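PDB 5MQ6: polycyclic ketone monooxygenase from Myceliophthora thermophila, which uses FAD and NADPH to insert a single oxygen atom next to the carbonyl of ketones, particularly polycyclic ones, yielding esters or lactones. Local coordinates for residues Leu92-Leu97 / Asp107-Val112. Numbering follows the deposited sequence.
Sequences LYAVRL and DDILMV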
# COMPACT_ATOMS: atom_id res chain seq x y z
N LEU A 92 -7.50 -13.28 -2.20
CA LEU A 92 -6.73 -14.07 -3.13
C LEU A 92 -6.12 -15.30 -2.51
O LEU A 92 -6.12 -16.39 -3.12
CB LEU A 92 -5.63 -13.21 -3.73
CG LEU A 92 -6.12 -12.45 -4.92
CD1 LEU A 92 -5.06 -11.32 -5.27
CD2 LEU A 92 -6.35 -13.44 -6.11
N TYR A 93 -5.64 -15.19 -1.31
CA TYR A 93 -5.10 -16.41 -0.65
C TYR A 93 -6.24 -17.44 -0.47
O TYR A 93 -6.07 -18.65 -0.72
CB TYR A 93 -4.60 -16.12 0.78
CG TYR A 93 -3.18 -15.69 1.07
CD1 TYR A 93 -2.05 -16.32 0.53
CD2 TYR A 93 -2.96 -14.73 2.05
CE1 TYR A 93 -0.78 -15.95 0.87
CE2 TYR A 93 -1.69 -14.38 2.47
CZ TYR A 93 -0.60 -15.01 1.91
OH TYR A 93 0.60 -14.61 2.41
N ALA A 94 -7.39 -16.95 -0.02
CA ALA A 94 -8.51 -17.84 0.28
C ALA A 94 -9.02 -18.52 -0.99
O ALA A 94 -9.18 -19.78 -1.03
CB ALA A 94 -9.66 -17.07 0.91
N VAL A 95 -9.25 -17.71 -2.01
CA VAL A 95 -9.65 -18.27 -3.29
C VAL A 95 -8.60 -19.28 -3.83
O VAL A 95 -8.95 -20.38 -4.28
CB VAL A 95 -9.88 -17.16 -4.33
CG1 VAL A 95 -10.09 -17.78 -5.71
CG2 VAL A 95 -11.12 -16.33 -4.00
N ARG A 96 -7.32 -18.97 -3.75
CA ARG A 96 -6.31 -19.82 -4.28
C ARG A 96 -6.25 -21.15 -3.49
O ARG A 96 -6.07 -22.21 -4.08
CB ARG A 96 -4.92 -19.16 -4.29
CG ARG A 96 -4.44 -18.58 -5.60
CD ARG A 96 -5.08 -17.29 -5.98
NE ARG A 96 -4.78 -16.88 -7.34
CZ ARG A 96 -3.79 -16.09 -7.73
NH1 ARG A 96 -2.91 -15.55 -6.91
NH2 ARG A 96 -3.69 -15.85 -9.00
N LEU A 97 -6.34 -21.09 -2.17
CA LEU A 97 -6.38 -22.30 -1.37
C LEU A 97 -7.58 -23.19 -1.77
O LEU A 97 -7.46 -24.42 -1.96
CB LEU A 97 -6.46 -21.96 0.06
CG LEU A 97 -5.24 -21.36 0.78
CD1 LEU A 97 -5.71 -20.99 2.17
CD2 LEU A 97 -4.03 -22.32 0.88
N ASP A 107 -13.64 -26.08 8.75
CA ASP A 107 -12.66 -25.30 9.54
C ASP A 107 -11.27 -25.12 8.91
O ASP A 107 -10.28 -24.91 9.64
CB ASP A 107 -12.42 -25.98 10.87
CG ASP A 107 -13.71 -26.26 11.61
OD1 ASP A 107 -14.61 -25.40 11.54
OD2 ASP A 107 -13.78 -27.37 12.23
N ASP A 108 -11.19 -25.26 7.59
CA ASP A 108 -9.94 -25.12 6.92
C ASP A 108 -9.44 -23.67 6.80
O ASP A 108 -8.27 -23.48 6.61
CB ASP A 108 -10.00 -25.78 5.57
CG ASP A 108 -9.95 -27.28 5.66
OD1 ASP A 108 -9.71 -27.81 6.77
OD2 ASP A 108 -10.14 -27.94 4.61
N ILE A 109 -10.32 -22.69 6.87
CA ILE A 109 -9.99 -21.28 6.74
C ILE A 109 -10.68 -20.46 7.80
O ILE A 109 -11.89 -20.56 7.95
CB ILE A 109 -10.37 -20.71 5.36
CG1 ILE A 109 -9.46 -21.34 4.26
CG2 ILE A 109 -10.24 -19.13 5.37
CD1 ILE A 109 -9.73 -20.82 2.84
N LEU A 110 -9.90 -19.61 8.50
CA LEU A 110 -10.39 -18.47 9.20
C LEU A 110 -9.62 -17.27 8.74
O LEU A 110 -8.41 -17.23 8.88
CB LEU A 110 -10.35 -18.61 10.73
CG LEU A 110 -11.01 -17.41 11.46
CD1 LEU A 110 -12.51 -17.44 11.31
CD2 LEU A 110 -10.65 -17.37 12.94
N MET A 111 -10.35 -16.30 8.23
CA MET A 111 -9.78 -15.00 7.86
C MET A 111 -10.04 -14.09 9.04
O MET A 111 -11.16 -14.12 9.61
CB MET A 111 -10.40 -14.42 6.57
CG MET A 111 -10.37 -15.42 5.39
SD MET A 111 -11.21 -14.75 3.93
CE MET A 111 -9.92 -13.64 3.40
N VAL A 112 -9.01 -13.33 9.42
CA VAL A 112 -9.09 -12.42 10.56
C VAL A 112 -8.70 -11.04 10.13
O VAL A 112 -7.65 -10.83 9.49
CB VAL A 112 -8.19 -12.90 11.74
CG1 VAL A 112 -8.36 -12.06 13.03
CG2 VAL A 112 -8.53 -14.36 12.04
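A94 and L97 meet I109 and M111 in a buried helix-on-sheet contact made by apolar side chains, where helix 88-99 lies against strand 109-112 in the FAD-binding part of the fold. The short segments run antiparallel (173°) with their axes 10.2 Å apart, and the small A94 sits where the backbones are nearest, its CA 7.5 Å from that of I109. The CG1 of I109 is anti to the carbonyl carbon (chi1 -68°) and its chain is extended beyond (chi2 -179°), which carries CD1 out to the helix. There I109 CD1 touches A94 at both CB and the carbonyl O, the latter at 4.0 Å. It also meets L97 CD1 at 4.1 Å, the leucine crossing the isoleucine at a slant. Two residues along the strand, M111 lays its sulfur beside the same alanine, SD to A94 CB 4.1 Å. Strand 78-84, helix 88-99 and strand 109-112 form the beta-alpha-beta unit of a Rossmann-type dinucleotide fold, and this contact packs the helix on the second strand. Strand 78-84 pairs in parallel with strand 109-112, and its F81 touches L97. M111 also touches the GxGxxG-type sequence (G85, G87, G90), consistent with the usual dinucleotide-binding turn, and its side chain lies about 8 Å from the bound FAD. On another side of the helix, R96 forms a salt bridge with D546 of helix 541-562.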